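Long-range contact in hypothetical protein (PDB 2F46), which is a putative phosphatase, probably of the nonclassical, eukaryotic-like kind, that would hydrolyse phosphate esters: residues 44-49 / 104-109. Numbering follows the deposited sequence. Where two conformers were deposited one is given.
Sequences KTIICN and PVLAYC. Unlike the reference sequence in segment 44-49: Ile46 (reference Val).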
loop_
_atom_site.group_PDB
_atom_site.type_symbol
_atom_site.label_atom_id
_atom_site.label_comp_id
_atom_site.label_asym_id
_atom_site.label_seq_id
_atom_site.Cartn_x
_atom_site.Cartn_y
_atom_site.Cartn_z
ATOM N N LYS A 44 -5.960 10.266 -5.736
ATOM C CA LYS A 44 -7.080 10.829 -4.981
ATOM C C LYS A 44 -7.200 10.275 -3.569
ATOM O O LYS A 44 -7.860 10.894 -2.745
ATOM C CB LYS A 44 -8.364 10.596 -5.755
ATOM C CG LYS A 44 -8.456 11.431 -7.046
ATOM C CD LYS A 44 -8.478 12.908 -6.722
ATOM C CE LYS A 44 -8.715 13.797 -7.898
ATOM N NZ LYS A 44 -8.474 15.199 -7.391
ATOM N N THR A 45 -6.619 9.119 -3.299
ATOM C CA THR A 45 -6.708 8.495 -1.972
ATOM C C THR A 45 -5.351 7.948 -1.566
ATOM O O THR A 45 -4.660 7.322 -2.365
ATOM C CB THR A 45 -7.689 7.325 -1.978
ATOM O OG1 THR A 45 -8.936 7.777 -2.519
ATOM C CG2 THR A 45 -7.891 6.728 -0.588
ATOM N N ILE A 46 -4.964 8.225 -0.315
ATOM C CA ILE A 46 -3.728 7.754 0.303
ATOM C C ILE A 46 -4.095 6.815 1.432
ATOM O O ILE A 46 -4.892 7.182 2.305
ATOM C CB ILE A 46 -2.901 8.923 0.898
ATOM C CG1 ILE A 46 -2.242 9.727 -0.230
ATOM C CG2 ILE A 46 -1.868 8.450 1.942
ATOM C CD1 ILE A 46 -1.010 9.099 -0.828
ATOM N N ILE A 47 -3.493 5.630 1.423
ATOM C CA ILE A 47 -3.563 4.668 2.521
ATOM C C ILE A 47 -2.139 4.474 3.073
ATOM O O ILE A 47 -1.196 4.147 2.327
ATOM C CB ILE A 47 -4.095 3.288 2.120
ATOM C CG1 ILE A 47 -5.513 3.424 1.551
ATOM C CG2 ILE A 47 -4.147 2.372 3.331
ATOM C CD1 ILE A 47 -6.093 2.174 0.903
ATOM N N CYS A 48 -1.947 4.714 4.363
ATOM C CA CYS A 48 -0.714 4.464 5.043
ATOM C C CYS A 48 -0.816 3.241 5.872
ATOM O O CYS A 48 -1.674 3.176 6.780
ATOM C CB CYS A 48 -0.353 5.614 5.947
ATOM S SG CYS A 48 1.060 5.368 6.994
ATOM N N ASN A 49 0.039 2.274 5.559
ATOM C CA ASN A 49 0.026 0.988 6.274
ATOM C C ASN A 49 1.121 0.806 7.311
ATOM O O ASN A 49 1.429 -0.301 7.713
ATOM C CB ASN A 49 0.001 -0.214 5.293
ATOM C CG ASN A 49 -1.270 -0.301 4.476
ATOM O OD1 ASN A 49 -1.233 -0.327 3.231
ATOM N ND2 ASN A 49 -2.430 -0.419 5.153
ATOM N N PRO A 104 -7.213 7.199 -8.564
ATOM C CA PRO A 104 -6.429 6.088 -8.057
ATOM C C PRO A 104 -6.055 6.221 -6.578
ATOM O O PRO A 104 -6.005 7.334 -6.044
ATOM C CB PRO A 104 -5.150 6.117 -8.933
ATOM C CG PRO A 104 -5.068 7.419 -9.512
ATOM C CD PRO A 104 -6.417 8.072 -9.441
ATOM N N VAL A 105 -5.728 5.066 -5.992
ATOM C CA VAL A 105 -5.277 4.944 -4.597
ATOM C C VAL A 105 -3.763 4.768 -4.610
ATOM O O VAL A 105 -3.242 4.057 -5.469
ATOM C CB VAL A 105 -5.918 3.728 -3.892
ATOM C CG1 VAL A 105 -5.415 3.645 -2.475
ATOM C CG2 VAL A 105 -7.469 3.803 -3.912
ATOM N N LEU A 106 -3.060 5.415 -3.683
ATOM C CA LEU A 106 -1.660 5.128 -3.400
ATOM C C LEU A 106 -1.572 4.606 -1.966
ATOM O O LEU A 106 -1.934 5.338 -1.019
ATOM C CB LEU A 106 -0.818 6.395 -3.520
ATOM C CG LEU A 106 0.657 6.325 -3.116
ATOM C CD1 LEU A 106 1.397 5.250 -3.760
ATOM C CD2 LEU A 106 1.289 7.686 -3.432
ATOM N N ALA A 107 -1.050 3.408 -1.813
ATOM C CA ALA A 107 -0.766 2.836 -0.494
ATOM C C ALA A 107 0.724 2.813 -0.247
ATOM O O ALA A 107 1.504 2.521 -1.158
ATOM C CB ALA A 107 -1.346 1.457 -0.352
ATOM N N TYR A 108 1.148 3.138 0.968
ATOM C CA TYR A 108 2.580 3.086 1.285
ATOM C C TYR A 108 2.874 2.495 2.677
ATOM O O TYR A 108 1.990 2.466 3.555
ATOM C CB TYR A 108 3.259 4.461 1.205
ATOM C CG TYR A 108 2.962 5.432 2.335
ATOM C CD1 TYR A 108 1.871 6.253 2.304
ATOM C CD2 TYR A 108 3.813 5.541 3.435
ATOM C CE1 TYR A 108 1.615 7.196 3.297
ATOM C CE2 TYR A 108 3.578 6.475 4.426
ATOM C CZ TYR A 108 2.458 7.285 4.382
ATOM O OH TYR A 108 2.231 8.182 5.394
ATOM N N CYS A 109 4.075 1.964 2.845
ATOM C CA CYS A 109 4.536 1.651 4.173
ATOM C C CYS A 109 5.989 2.080 4.138
ATOM O O CYS A 109 6.354 3.058 3.472
ATOM C CB CYS A 109 4.254 0.181 4.561
ATOM S SG CYS A 109 5.360 -1.115 3.958
#
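The ring of Tyr108 leans across the neighbouring strand and lies over Cys48, with Ile46 at its edge. Its CG sits between the backbone N and the carbonyl carbon (chi1 74°), which swings the ring over Cys48. One face lies on Cys48 CA, a CH-pi contact 4.3 Å from CA to the ring centroid. Cys48 SG approaches the ring obliquely, 3.5 Å from Tyr108 CZ. Ile46 CG2 meets the ring edge, in plane, 3.9 Å from Tyr108 CE1. In the conformer given, Ile46 CD1 lies beside Leu106, 3.8 Å from Leu106 CD2. Phe61 of helix 61-68 covers Ile46, Cys48 and Tyr108. Strand 105-108 is the middle one of five, and 45-48 runs parallel to it, between it and edge strand 75-78. Helices pack on both faces. Strand 105-108 leads into Cys109 and the loop before helix 113-125, probably placed as the phosphate-binding loop of cysteine phosphatases is. Leu106 N to Thr45 O (2.8 Å) and Asn49 N to Tyr108 O (2.8 Å) are two of the backbone bonds that join the strands. On the other face Ile47 reaches diagonally back to Val105, CD1 to CG1 3.7 Å. Ile47 CB lies against the methyl of Ala107, and Phe94 of helix 88-99 touches both Ala107 and Asn49. Asn49 OD1 rests 4.0 Å from Ala107 CB, while its ND2 is hydrogen-bonded to Gln79 O.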